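PDB 4Q9D: benzoylformate decarboxylase from Mycobacterium smegmatis, which is a thiamine pyrophosphate-family enzyme, a tetramer of three-domain chains, whose bound magnesium ion probably marks the cofactor site. Local coordinates for residues B[355-360]-B[379-384]; B[362-367]-B[429-434]. All blocks are in the same frame, centred on the assembly; numbering follows the deposited sequence.

Interaction 1: B[355-360]-B[379-384]; sequences MTSNAV and TSTMLD
S357 lays its CB against the methyl CG2 of T381, 3.4 Å away and tighter than ordinary van der Waals contact, while its hydroxyl reaches past that methyl to the carboxylate of D384. The two first turns of helices 357-367 and 382-388 meet here, the backbones coming nearest at N358 and D384, whose CA atoms lie 5.6 Å apart. S357 OG donates to D384 OD2 over 2.6 Å, a short bond that arrives from above the carboxylate, about 45° out of its plane. With CG beside its own backbone N (chi1 -54°), D384 turns the carboxylate across to the other helix, with OD2 given to S357 and OD1 lying over the start of N358, 3.6 Å from N358 CA. A water bridges D384 OD1 and N358 OD1, donating to both, at 2.6 Å from the first and 2.5 Å from the second. N358 OD1 also accepts from W388 NE1, and its ND2 donates to H346 O, so both ends of the amide are held. T381, whose hydroxyl bonds to S378 and Y361, offers its methyl to S357, as a beta-branched residue can when its oxygen is engaged elsewhere. T356 caps helix 357-367 by accepting from A359 N through OG1 at 2.9 Å. Serine suits its position because it is small enough for close helix approach yet carries a donor. The carboxylate thus receives hydrogen bonds at both oxygens, and together with the nearby N-terminal turn of helix 357-367 this would probably favour its charged form.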
ATOM      1  N   MET B 355       8.426  45.685  17.007  1.00 32.20           N
ATOM      2  CA  MET B 355       9.846  45.799  16.702  1.00 26.35           C
ATOM      3  C   MET B 355      10.268  44.862  15.571  1.00 33.40           C
ATOM      4  O   MET B 355       9.495  43.998  15.130  1.00 31.27           O
ATOM      5  CB  MET B 355      10.649  45.514  17.964  1.00 33.51           C
ATOM      6  CG  MET B 355      10.416  44.143  18.507  1.00 28.20           C
ATOM      7  SD  MET B 355      11.119  43.946  20.150  1.00 37.01           S
ATOM      8  CE  MET B 355       9.842  44.697  21.159  1.00 22.13           C
ATOM      9  N   THR B 356      11.484  45.068  15.073  1.00 25.50           N
ATOM     10  CA  THR B 356      12.049  44.192  14.066  1.00 29.40           C
ATOM     11  C   THR B 356      12.375  42.830  14.701  1.00 26.71           C
ATOM     12  O   THR B 356      12.656  42.737  15.899  1.00 26.06           O
ATOM     13  CB  THR B 356      13.348  44.787  13.493  1.00 31.64           C
ATOM     14  OG1 THR B 356      14.295  44.945  14.549  1.00 30.64           O
ATOM     15  CG2 THR B 356      13.089  46.143  12.847  1.00 31.06           C
ATOM     16  N   SER B 357      12.362  41.771  13.907  1.00 27.49           N
ATOM     17  CA  SER B 357      12.859  40.491  14.424  1.00 29.63           C
ATOM     18  C   SER B 357      14.346  40.595  14.810  1.00 28.05           C
ATOM     19  O   SER B 357      14.834  39.892  15.707  1.00 29.85           O
ATOM     20  CB  SER B 357      12.623  39.356  13.412  1.00 24.66           C
ATOM     21  OG  SER B 357      12.962  39.750  12.093  1.00 32.35           O
ATOM     22  N   ASN B 358      15.066  41.482  14.137  1.00 25.35           N
ATOM     23  CA  ASN B 358      16.461  41.738  14.489  1.00 25.67           C
ATOM     24  C   ASN B 358      16.599  42.227  15.946  1.00 29.25           C
ATOM     25  O   ASN B 358      17.476  41.764  16.688  1.00 27.87           O
ATOM     26  CB  ASN B 358      17.073  42.722  13.482  1.00 30.18           C
ATOM     27  CG  ASN B 358      18.543  42.979  13.741  1.00 38.95           C
ATOM     28  OD1 ASN B 358      19.357  42.056  13.698  1.00 34.30           O
ATOM     29  ND2 ASN B 358      18.894  44.237  14.024  1.00 33.65           N
ATOM     30  N   ALA B 359      15.718  43.139  16.367  1.00 28.29           N
ATOM     31  CA  ALA B 359      15.691  43.582  17.763  1.00 27.03           C
ATOM     32  C   ALA B 359      15.424  42.417  18.704  1.00 31.66           C
ATOM     33  O   ALA B 359      16.086  42.275  19.723  1.00 29.94           O
ATOM     34  CB  ALA B 359      14.617  44.647  17.965  1.00 24.71           C
ATOM     35  N   VAL B 360      14.429  41.594  18.370  1.00 33.02           N
ATOM     36  CA  VAL B 360      14.015  40.487  19.235  1.00 26.75           C
ATOM     37  C   VAL B 360      15.152  39.514  19.487  1.00 22.73           C
ATOM     38  O   VAL B 360      15.393  39.120  20.621  1.00 25.47           O
ATOM     39  CB  VAL B 360      12.828  39.656  18.615  1.00 31.53           C
ATOM     40  CG1 VAL B 360      12.528  38.423  19.477  1.00 22.94           C
ATOM     41  CG2 VAL B 360      11.606  40.511  18.441  1.00 29.94           C
ATOM     42  N   THR B 379      10.146  30.768  10.209  1.00 33.76           N
ATOM     43  CA  THR B 379      10.888  30.726   8.949  1.00 47.02           C
ATOM     44  C   THR B 379      11.262  32.118   8.439  1.00 37.59           C
ATOM     45  O   THR B 379      12.332  32.298   7.850  1.00 42.14           O
ATOM     46  CB  THR B 379      10.099  29.994   7.866  1.00 49.48           C
ATOM     47  OG1 THR B 379       8.770  30.514   7.851  1.00 57.17           O
ATOM     48  CG2 THR B 379      10.046  28.490   8.169  1.00 48.89           C
ATOM     49  N   SER B 380      10.400  33.101   8.694  1.00 31.12           N
ATOM     50  CA  SER B 380      10.697  34.474   8.306  1.00 37.79           C
ATOM     51  C   SER B 380      11.862  35.044   9.130  1.00 37.20           C
ATOM     52  O   SER B 380      12.369  36.105   8.804  1.00 42.13           O
ATOM     53  CB  SER B 380       9.453  35.389   8.396  1.00 33.14           C
ATOM     54  OG  SER B 380       8.971  35.504   9.727  1.00 41.93           O
ATOM     55  N   THR B 381      12.303  34.351  10.183  1.00 31.48           N
ATOM     56  CA  THR B 381      13.396  34.903  10.995  1.00 26.41           C
ATOM     57  C   THR B 381      14.666  34.047  11.096  1.00 28.00           C
ATOM     58  O   THR B 381      15.464  34.209  12.025  1.00 26.28           O
ATOM     59  CB  THR B 381      12.913  35.363  12.394  1.00 29.37           C
ATOM     60  OG1 THR B 381      12.579  34.228  13.190  1.00 34.46           O
ATOM     61  CG2 THR B 381      11.681  36.267  12.266  1.00 31.17           C
ATOM     62  N   MET B 382      14.882  33.156  10.134  0.50 28.07           N
ATOM     63  CA  MET B 382      16.102  32.346  10.156  0.50 30.18           C
ATOM     64  C   MET B 382      17.383  33.202  10.139  0.50 32.46           C
ATOM     65  O   MET B 382      18.366  32.880  10.816  0.50 28.08           O
ATOM     66  CB  MET B 382      16.107  31.344   8.997  0.50 30.65           C
ATOM     67  CG  MET B 382      15.217  30.110   9.250  0.50 46.13           C
ATOM     68  SD  MET B 382      15.769  28.998  10.570  0.50 79.04           S
ATOM     69  CE  MET B 382      17.286  28.266   9.916  0.50 61.61           C
ATOM     70  N   LEU B 383      17.367  34.296   9.382  1.00 29.06           N
ATOM     71  CA  LEU B 383      18.556  35.164   9.310  1.00 33.61           C
ATOM     72  C   LEU B 383      18.888  35.722  10.684  1.00 29.36           C
ATOM     73  O   LEU B 383      20.054  35.748  11.073  1.00 26.47           O
ATOM     74  CB  LEU B 383      18.361  36.319   8.312  1.00 35.73           C
ATOM     75  CG  LEU B 383      19.480  37.381   8.273  1.00 53.96           C
ATOM     76  CD1 LEU B 383      20.867  36.767   8.023  1.00 41.18           C
ATOM     77  CD2 LEU B 383      19.176  38.499   7.254  1.00 43.69           C
ATOM     78  N   ASP B 384      17.855  36.107  11.440  1.00 22.81           N
ATOM     79  CA  ASP B 384      18.040  36.660  12.787  1.00 25.13           C
ATOM     80  C   ASP B 384      18.612  35.654  13.769  1.00 28.50           C
ATOM     81  O   ASP B 384      19.425  35.992  14.624  1.00 27.04           O
ATOM     82  CB  ASP B 384      16.717  37.246  13.300  1.00 27.50           C
ATOM     83  CG  ASP B 384      16.133  38.258  12.320  1.00 35.30           C
ATOM     84  OD1 ASP B 384      16.863  39.201  11.934  1.00 39.91           O
ATOM     85  OD2 ASP B 384      14.981  38.092  11.885  1.00 37.64           O
TER
HETATM   86  O   HOH W   1      19.332  39.880  12.377  1.00 34.59           O

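Interaction 2: B[362-367]-B[429-434]; sequences EVLSNV and VATIGD. With MG (magnesium ion), chain F.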
ATOM      1  N   GLU B 362      18.406  39.956  19.133  1.00 27.54           N
ATOM      2  CA  GLU B 362      19.554  40.529  19.855  1.00 23.60           C
ATOM      3  C   GLU B 362      19.262  40.572  21.323  1.00 20.46           C
ATOM      4  O   GLU B 362      20.093  40.187  22.130  1.00 25.44           O
ATOM      5  CB  GLU B 362      19.928  41.944  19.387  1.00 26.63           C
ATOM      6  CG  GLU B 362      21.156  42.442  20.176  1.00 34.69           C
ATOM      7  CD  GLU B 362      21.587  43.857  19.825  1.00 38.16           C
ATOM      8  OE1 GLU B 362      20.883  44.536  19.027  1.00 30.48           O
ATOM      9  OE2 GLU B 362      22.627  44.286  20.370  1.00 38.31           O
ATOM     10  N   VAL B 363      18.061  41.015  21.693  1.00 25.46           N
ATOM     11  CA  VAL B 363      17.674  40.930  23.100  1.00 25.39           C
ATOM     12  C   VAL B 363      17.798  39.502  23.642  1.00 29.41           C
ATOM     13  O   VAL B 363      18.270  39.287  24.756  1.00 28.18           O
ATOM     14  CB  VAL B 363      16.241  41.419  23.341  1.00 31.42           C
ATOM     15  CG1 VAL B 363      15.857  41.182  24.791  1.00 21.67           C
ATOM     16  CG2 VAL B 363      16.121  42.901  22.971  1.00 28.23           C
ATOM     17  N   LEU B 364      17.375  38.512  22.857  1.00 32.19           N
ATOM     18  CA  LEU B 364      17.485  37.111  23.309  1.00 28.87           C
ATOM     19  C   LEU B 364      18.942  36.721  23.538  1.00 23.72           C
ATOM     20  O   LEU B 364      19.285  36.075  24.544  1.00 28.88           O
ATOM     21  CB  LEU B 364      16.894  36.161  22.266  1.00 26.80           C
ATOM     22  CG  LEU B 364      15.408  35.885  22.257  1.00 35.16           C
ATOM     23  CD1 LEU B 364      15.157  35.007  21.036  1.00 40.96           C
ATOM     24  CD2 LEU B 364      15.029  35.140  23.532  1.00 39.02           C
ATOM     25  N   SER B 365      19.810  37.109  22.603  1.00 25.64           N
ATOM     26  CA  SER B 365      21.226  36.752  22.751  1.00 30.93           C
ATOM     27  C   SER B 365      21.851  37.409  23.983  1.00 28.94           C
ATOM     28  O   SER B 365      22.747  36.839  24.617  1.00 33.29           O
ATOM     29  CB  SER B 365      22.031  37.120  21.509  1.00 27.24           C
ATOM     30  OG  SER B 365      22.095  38.521  21.381  1.00 39.72           O
ATOM     31  N   ASN B 366      21.375  38.591  24.350  1.00 28.52           N
ATOM     32  CA  ASN B 366      21.898  39.219  25.578  1.00 32.53           C
ATOM     33  C   ASN B 366      21.537  38.468  26.846  1.00 35.68           C
ATOM     34  O   ASN B 366      22.288  38.511  27.825  1.00 34.99           O
ATOM     35  CB  ASN B 366      21.408  40.660  25.708  1.00 32.27           C
ATOM     36  CG  ASN B 366      21.955  41.557  24.624  1.00 35.61           C
ATOM     37  OD1 ASN B 366      23.016  41.292  24.058  1.00 37.09           O
ATOM     38  ND2 ASN B 366      21.218  42.613  24.311  1.00 33.27           N
ATOM     39  N   VAL B 367      20.373  37.809  26.858  1.00 35.27           N
ATOM     40  CA  VAL B 367      19.926  37.139  28.098  1.00 33.58           C
ATOM     41  C   VAL B 367      19.952  35.600  28.065  1.00 34.07           C
ATOM     42  O   VAL B 367      19.856  34.950  29.102  1.00 31.89           O
ATOM     43  CB  VAL B 367      18.524  37.624  28.553  1.00 37.55           C
ATOM     44  CG1 VAL B 367      18.478  39.149  28.592  1.00 43.59           C
ATOM     45  CG2 VAL B 367      17.474  37.130  27.609  1.00 39.35           C
ATOM     46  N   VAL B 429      14.597  27.525  25.082  1.00 21.22           N
ATOM     47  CA  VAL B 429      14.080  28.764  24.518  1.00 24.03           C
ATOM     48  C   VAL B 429      13.586  28.453  23.106  1.00 20.94           C
ATOM     49  O   VAL B 429      14.349  28.024  22.242  1.00 25.87           O
ATOM     50  CB  VAL B 429      15.174  29.842  24.465  1.00 27.44           C
ATOM     51  CG1 VAL B 429      14.653  31.124  23.742  1.00 21.15           C
ATOM     52  CG2 VAL B 429      15.677  30.129  25.889  1.00 24.11           C
ATOM     53  N   ALA B 430      12.299  28.660  22.887  1.00 22.22           N
ATOM     54  CA  ALA B 430      11.676  28.321  21.628  1.00 24.28           C
ATOM     55  C   ALA B 430      11.210  29.607  20.991  1.00 27.76           C
ATOM     56  O   ALA B 430      10.405  30.332  21.571  1.00 28.23           O
ATOM     57  CB  ALA B 430      10.467  27.342  21.862  1.00 20.01           C
ATOM     58  N   THR B 431      11.715  29.901  19.802  1.00 20.40           N
ATOM     59  CA  THR B 431      11.258  31.086  19.097  1.00 21.89           C
ATOM     60  C   THR B 431      10.326  30.640  17.976  1.00 25.00           C
ATOM     61  O   THR B 431      10.753  29.974  17.024  1.00 24.41           O
ATOM     62  CB  THR B 431      12.444  31.940  18.563  1.00 24.97           C
ATOM     63  OG1 THR B 431      13.176  31.177  17.600  1.00 26.31           O
ATOM     64  CG2 THR B 431      13.387  32.334  19.732  1.00 19.95           C
ATOM     65  N   ILE B 432       9.056  31.009  18.094  1.00 18.21           N
ATOM     66  CA  ILE B 432       8.001  30.455  17.242  1.00 22.53           C
ATOM     67  C   ILE B 432       7.198  31.576  16.578  1.00 24.84           C
ATOM     68  O   ILE B 432       6.774  32.520  17.259  1.00 27.44           O
ATOM     69  CB  ILE B 432       7.006  29.595  18.101  1.00 25.18           C
ATOM     70  CG1 ILE B 432       7.761  28.655  19.044  1.00 23.03           C
ATOM     71  CG2 ILE B 432       6.075  28.735  17.202  1.00 19.50           C
ATOM     72  CD1 ILE B 432       8.496  27.512  18.301  1.00 18.93           C
ATOM     73  N   GLY B 433       6.970  31.492  15.269  1.00 22.20           N
ATOM     74  CA  GLY B 433       6.094  32.464  14.612  1.00 18.65           C
ATOM     75  C   GLY B 433       4.653  32.334  15.141  1.00 23.86           C
ATOM     76  O   GLY B 433       4.277  31.285  15.677  1.00 21.97           O
ATOM     77  N   ASP B 434       3.827  33.372  14.986  1.00 19.77           N
ATOM     78  CA  ASP B 434       2.471  33.329  15.540  1.00 20.75           C
ATOM     79  C   ASP B 434       1.583  32.317  14.818  1.00 21.98           C
ATOM     80  O   ASP B 434       0.720  31.711  15.439  1.00 23.89           O
ATOM     81  CB  ASP B 434       1.799  34.739  15.636  1.00 18.57           C
ATOM     82  CG  ASP B 434       1.880  35.551  14.334  1.00 23.27           C
ATOM     83  OD1 ASP B 434       2.609  35.185  13.405  1.00 32.75           O
ATOM     84  OD2 ASP B 434       1.218  36.590  14.238  1.00 29.10           O
TER
HETATM   85 MG    MG F 601       3.973  35.441  11.561  1.00 32.01          MG
HETATM   86  O   HOH W   2       5.841  35.626  13.081  1.00 31.72           O
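In the C-terminal domain, an alpha/beta unit of the thiamine diphosphate-binding fold, helix 357-367 lies on one face of the six-stranded parallel sheet, and L364 meets strand 428-433 there. The leucine forks over two residues on the same side of the strand. CD1 continues the chain away from the helix (chi2 175°) to T431 CG2 at 3.5 Å, a snug methyl-methyl contact, closer than two such groups normally settle. CD2 branches off to CG1 of V429 at 4.0 Å. The CA atoms of L364 and V429 are 9.1 Å apart, and their side chains point opposite ways, so they meet alongside through their methyls. T431 puts its methyl beside the backbone N, towards the leucine, while its hydroxyl bonds to Y361 OH; this suits threonine to a buried place, since its one polar side-chain atom is satisfied. On the helix, S365 OG donates to E362 O at 2.7 Å, sharing that carbonyl with N366 N. The strand's C-terminal end delivers D434, whose OD1 binds the magnesium ion at 2.3 Å alongside N461 OD1, the main-chain O of E463 and a water, while OD2 forms a salt bridge with R460. Around the contact, L513 of helix 506-518 packs on L364, W388 of helix 382-388 touches E362 and S365, and strands 373-377 and 454-460 bond to the two edges of strand 428-433.

Both contacts start from helix 357-367, with interaction 1 at its first turn and interaction 2 further along. The chain then runs through strand 373-377 to helix 382-388, and interaction 1 closes this short loop, with 18 residues between its segments. Continuing past strand 397-399 and helix 408-421, it reaches strand 428-433, where interaction 2 closes a longer loop of 61 intervening residues. Because 362-367 lies within the first loop and 429-434 beyond it, the two cross. Their centres are 9 Å apart. Together they join one helix to a neighbouring helix mainly through polar groups and to the sheet through apolar ones, and that sheet strand leads into the magnesium site.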